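Putative cytochrome P450 hydroxylase (PDB 6GMF) is a heme-thiolate cytochrome P450 that probably acts as a terpene monooxygenase, using molecular oxygen activated at the heme iron to oxidise its substrates. Local coordinates at residues K96-R101 and F342-P347. Numbering follows the deposited sequence.
Sequences KAFTPR and FCIGAP. With HEM (protoporphyrin IX containing Fe), chain B.
F98 leans its ring against I344, the residue after the cysteine that binds the heme iron. One ortho carbon makes the closest apolar contact, F98 CD1 lying 3.4 Å from I344 CG2, while the neighbouring F98 CE1 sits 3.4 Å from I344 O. The tip of the ring goes on to the porphyrin, where F98 CZ is 3.8 Å from the vinyl carbon CBC of HEM; I344 O and HEM CBC both approach the ring obliquely. A flat, wholly apolar side chain suits this place, since it reaches the heme-binding loop and the vinyl group at once. The branched I344 serves two sides: with CG2 anti to the backbone N, that methyl faces F98, whereas CD1 lies 3.8 Å from HEM CBD, on a propionate arm. Glycine suits position G345: a CB here would clash with the porphyrin carbon C3C, from which G345 CA is already only 3.4 Å away. C343 gives the iron its proximal thiolate, SG to FE 2.3 Å, and a water 2.2 Å from FE takes the other axial place. Behind this shell, the P450 Cys-x-Gly motif, C343-I344-G345, turns in a type I turn into helix 346-363, and T99 N-caps helix 100-105. L204, F226 and L230 also touch F98, so helices 204-210 and 220-251 join the apolar cluster. Cutting F98 back to an alanine is likely to leave I344 CG2 and the heme vinyl without their aromatic neighbour, opening a gap beside the loop. With no hydrogen bond between the segments, buried van der Waals contact joins them, a carbonyl oxygen included, and shape rather than directional bonding sets the fit.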
ATOM      1  N   LYS A  96      -0.789 -11.754 -16.211  1.00 23.13           N
ATOM      2  CA  LYS A  96       0.086 -12.224 -17.277  1.00 24.99           C
ATOM      3  C   LYS A  96       1.128 -11.154 -17.639  1.00 25.23           C
ATOM      4  O   LYS A  96       2.125 -11.442 -18.295  1.00 27.97           O
ATOM      5  CB  LYS A  96      -0.748 -12.605 -18.505  1.00 26.66           C
ATOM      6  N   ALA A  97       0.848  -9.886 -17.311  1.00 24.98           N
ATOM      7  CA  ALA A  97       1.714  -8.752 -17.636  1.00 24.65           C
ATOM      8  C   ALA A  97       2.522  -8.341 -16.401  1.00 23.48           C
ATOM      9  O   ALA A  97       3.746  -8.273 -16.431  1.00 24.56           O
ATOM     10  CB  ALA A  97       0.881  -7.627 -18.191  1.00 24.84           C
ATOM     11  N   PHE A  98       1.812  -8.053 -15.308  1.00 21.46           N
ATOM     12  CA  PHE A  98       2.415  -7.789 -13.998  1.00 22.31           C
ATOM     13  C   PHE A  98       2.638  -9.141 -13.311  1.00 23.19           C
ATOM     14  O   PHE A  98       1.775  -9.698 -12.669  1.00 22.18           O
ATOM     15  CB  PHE A  98       1.540  -6.842 -13.156  1.00 21.03           C
ATOM     16  CG  PHE A  98       2.227  -6.255 -11.950  1.00 20.02           C
ATOM     17  CD1 PHE A  98       2.405  -6.985 -10.779  1.00 20.77           C
ATOM     18  CD2 PHE A  98       2.761  -4.978 -12.009  1.00 22.08           C
ATOM     19  CE1 PHE A  98       3.077  -6.455  -9.688  1.00 22.32           C
ATOM     20  CE2 PHE A  98       3.406  -4.440 -10.902  1.00 22.10           C
ATOM     21  CZ  PHE A  98       3.537  -5.161  -9.739  1.00 22.64           C
ATOM     22  N   THR A  99       3.849  -9.677 -13.515  1.00 24.40           N
ATOM     23  CA  THR A  99       4.197 -11.034 -13.128  1.00 22.26           C
ATOM     24  C   THR A  99       5.313 -11.022 -12.099  1.00 21.74           C
ATOM     25  O   THR A  99       6.152 -10.133 -12.082  1.00 22.91           O
ATOM     26  CB  THR A  99       4.751 -11.835 -14.320  1.00 24.14           C
ATOM     27  OG1 THR A  99       5.982 -11.279 -14.799  1.00 25.21           O
ATOM     28  CG2 THR A  99       3.775 -11.842 -15.471  1.00 23.25           C
ATOM     29  N   PRO A 100       5.372 -12.036 -11.224  1.00 21.88           N
ATOM     30  CA  PRO A 100       6.535 -12.211 -10.364  1.00 22.45           C
ATOM     31  C   PRO A 100       7.881 -12.209 -11.104  1.00 20.81           C
ATOM     32  O   PRO A 100       8.816 -11.696 -10.594  1.00 20.28           O
ATOM     33  CB  PRO A 100       6.292 -13.585  -9.728  1.00 25.04           C
ATOM     34  CG  PRO A 100       4.794 -13.788  -9.768  1.00 25.29           C
ATOM     35  CD  PRO A 100       4.348 -13.073 -11.024  1.00 23.83           C
ATOM     36  N   ARG A 101       7.924 -12.738 -12.326  1.00 23.50           N
ATOM     37  CA  ARG A 101       9.165 -12.718 -13.105  1.00 21.96           C
ATOM     38  C   ARG A 101       9.603 -11.274 -13.384  1.00 20.38           C
ATOM     39  O   ARG A 101      10.782 -10.920 -13.166  1.00 21.36           O
ATOM     40  CB  ARG A 101       9.005 -13.551 -14.381  1.00 22.00           C
ATOM     41  CG  ARG A 101      10.168 -13.421 -15.355  1.00 26.34           C
ATOM     42  CD  ARG A 101      10.021 -14.312 -16.579  1.00 27.42           C
ATOM     43  NE  ARG A 101      11.244 -14.369 -17.415  1.00 28.29           N
ATOM     44  CZ  ARG A 101      12.249 -15.243 -17.262  1.00 29.44           C
ATOM     45  NH1 ARG A 101      12.183 -16.214 -16.359  1.00 28.53           N
ATOM     46  NH2 ARG A 101      13.350 -15.115 -17.986  1.00 30.31           N
ATOM     47  N   PHE A 342      -5.844 -10.562  -2.858  1.00 16.19           N
ATOM     48  CA  PHE A 342      -4.523 -10.426  -2.270  1.00 15.70           C
ATOM     49  C   PHE A 342      -3.650  -9.545  -3.172  1.00 14.86           C
ATOM     50  O   PHE A 342      -3.513  -9.789  -4.350  1.00 16.56           O
ATOM     51  CB  PHE A 342      -3.892 -11.813  -2.118  1.00 15.75           C
ATOM     52  CG  PHE A 342      -2.548 -11.811  -1.435  1.00 16.54           C
ATOM     53  CD1 PHE A 342      -2.413 -11.879  -0.048  1.00 16.57           C
ATOM     54  CD2 PHE A 342      -1.400 -11.699  -2.206  1.00 18.38           C
ATOM     55  CE1 PHE A 342      -1.163 -11.852   0.547  1.00 18.23           C
ATOM     56  CE2 PHE A 342      -0.158 -11.636  -1.607  1.00 18.23           C
ATOM     57  CZ  PHE A 342      -0.044 -11.702  -0.235  1.00 18.05           C
ATOM     58  N   CYS A 343      -2.885  -8.646  -2.553  1.00 14.73           N
ATOM     59  CA  CYS A 343      -2.136  -7.628  -3.226  1.00 14.59           C
ATOM     60  C   CYS A 343      -1.298  -8.223  -4.369  1.00 15.14           C
ATOM     61  O   CYS A 343      -0.341  -9.017  -4.114  1.00 18.42           O
ATOM     62  CB  CYS A 343      -1.200  -6.944  -2.234  1.00 14.61           C
ATOM     63  SG  CYS A 343      -0.237  -5.623  -2.970  1.00 16.07           S
ATOM     64  N   ILE A 344      -1.559  -7.790  -5.591  1.00 17.33           N
ATOM     65  CA  ILE A 344      -0.764  -8.148  -6.758  1.00 17.70           C
ATOM     66  C   ILE A 344       0.667  -7.609  -6.629  1.00 17.39           C
ATOM     67  O   ILE A 344       1.664  -8.199  -7.141  1.00 17.92           O
ATOM     68  CB  ILE A 344      -1.474  -7.628  -8.019  1.00 17.35           C
ATOM     69  CG1 ILE A 344      -2.716  -8.477  -8.289  1.00 18.40           C
ATOM     70  CG2 ILE A 344      -0.570  -7.574  -9.246  1.00 17.96           C
ATOM     71  CD1 ILE A 344      -3.606  -7.953  -9.369  1.00 19.73           C
ATOM     72  N   GLY A 345       0.821  -6.463  -5.966  1.00 16.97           N
ATOM     73  CA  GLY A 345       2.094  -5.830  -5.790  1.00 16.13           C
ATOM     74  C   GLY A 345       2.938  -6.347  -4.650  1.00 16.13           C
ATOM     75  O   GLY A 345       3.993  -5.776  -4.442  1.00 17.64           O
ATOM     76  N   ALA A 346       2.485  -7.361  -3.908  1.00 14.57           N
ATOM     77  CA  ALA A 346       3.138  -7.713  -2.707  1.00 17.09           C
ATOM     78  C   ALA A 346       4.619  -8.016  -2.982  1.00 16.90           C
ATOM     79  O   ALA A 346       5.459  -7.561  -2.223  1.00 17.06           O
ATOM     80  CB  ALA A 346       2.470  -8.878  -2.041  1.00 17.71           C
ATOM     81  N   PRO A 347       5.032  -8.746  -4.030  1.00 19.86           N
ATOM     82  CA  PRO A 347       6.472  -8.965  -4.221  1.00 19.35           C
ATOM     83  C   PRO A 347       7.273  -7.709  -4.545  1.00 18.86           C
ATOM     84  O   PRO A 347       8.456  -7.607  -4.169  1.00 17.53           O
ATOM     85  CB  PRO A 347       6.564  -9.938  -5.402  1.00 20.19           C
ATOM     86  CG  PRO A 347       5.240  -9.854  -6.071  1.00 23.67           C
ATOM     87  CD  PRO A 347       4.234  -9.528  -4.974  1.00 21.84           C
TER
HETATM   88  CHA HEM B 501      -4.502  -5.077  -3.380  1.00 15.48           C
HETATM   89  CHB HEM B 501      -1.961  -3.764   0.370  1.00 13.76           C
HETATM   90  CHC HEM B 501       1.590  -2.391  -2.618  1.00 14.52           C
HETATM   91  CHD HEM B 501      -1.121  -3.347  -6.384  1.00 13.83           C
HETATM   92  C1A HEM B 501      -4.091  -4.872  -2.084  1.00 14.07           C
HETATM   93  C2A HEM B 501      -4.863  -5.317  -0.974  1.00 14.37           C
HETATM   94  C3A HEM B 501      -4.143  -4.913   0.104  1.00 13.48           C
HETATM   95  C4A HEM B 501      -2.966  -4.286  -0.377  1.00 13.73           C
HETATM   96  CMA HEM B 501      -4.490  -5.023   1.569  1.00 13.69           C
HETATM   97  CAA HEM B 501      -6.181  -6.041  -0.949  1.00 15.92           C
HETATM   98  CBA HEM B 501      -7.404  -5.107  -1.152  1.00 14.10           C
HETATM   99  CGA HEM B 501      -8.731  -5.817  -0.984  1.00 16.38           C
HETATM  100  O1A HEM B 501      -8.769  -7.009  -0.587  1.00 16.63           O
HETATM  101  O2A HEM B 501      -9.752  -5.072  -1.158  1.00 16.83           O
HETATM  102  C1B HEM B 501      -0.744  -3.245  -0.097  1.00 14.18           C
HETATM  103  C2B HEM B 501       0.352  -2.806   0.727  1.00 13.53           C
HETATM  104  C3B HEM B 501       1.362  -2.402  -0.087  1.00 14.26           C
HETATM  105  C4B HEM B 501       0.878  -2.625  -1.452  1.00 13.77           C
HETATM  106  CMB HEM B 501       0.274  -2.814   2.201  1.00 14.09           C
HETATM  107  CAB HEM B 501       2.759  -1.906   0.222  1.00 15.10           C
HETATM  108  CBB HEM B 501       3.293  -2.181   1.367  1.00 18.55           C
HETATM  109  C1C HEM B 501       1.232  -2.565  -3.908  1.00 13.37           C
HETATM  110  C2C HEM B 501       2.060  -2.242  -5.036  1.00 14.40           C
HETATM  111  C3C HEM B 501       1.235  -2.536  -6.110  1.00 14.83           C
HETATM  112  C4C HEM B 501      -0.028  -2.959  -5.638  1.00 14.45           C
HETATM  113  CMC HEM B 501       3.518  -1.887  -5.008  1.00 15.99           C
HETATM  114  CAC HEM B 501       1.511  -2.461  -7.545  1.00 15.77           C
HETATM  115  CBC HEM B 501       2.547  -1.865  -8.084  1.00 21.61           C
HETATM  116  C1D HEM B 501      -2.271  -3.866  -5.849  1.00 15.43           C
HETATM  117  C2D HEM B 501      -3.429  -4.272  -6.698  1.00 15.60           C
HETATM  118  C3D HEM B 501      -4.362  -4.770  -5.862  1.00 15.79           C
HETATM  119  C4D HEM B 501      -3.791  -4.666  -4.515  1.00 14.91           C
HETATM  120  CMD HEM B 501      -3.408  -4.132  -8.212  1.00 15.91           C
HETATM  121  CAD HEM B 501      -5.712  -5.306  -6.248  1.00 15.97           C
HETATM  122  CBD HEM B 501      -5.797  -6.830  -6.430  1.00 16.79           C
HETATM  123  CGD HEM B 501      -7.204  -7.318  -6.708  1.00 18.57           C
HETATM  124  O1D HEM B 501      -7.307  -8.443  -7.225  1.00 19.76           O
HETATM  125  O2D HEM B 501      -8.198  -6.612  -6.393  1.00 17.09           O
HETATM  126  NA  HEM B 501      -2.914  -4.245  -1.706  1.00 15.49           N
HETATM  127  NB  HEM B 501      -0.353  -3.120  -1.359  1.00 13.73           N
HETATM  128  NC  HEM B 501      -0.042  -2.954  -4.273  1.00 15.30           N
HETATM  129  ND  HEM B 501      -2.590  -4.067  -4.524  1.00 14.46           N
HETATM  130 FE   HEM B 501      -1.464  -3.712  -2.977  1.00 15.67          FE
HETATM  131  O   HOH W   1      -2.461  -1.706  -2.867  1.00 21.01           O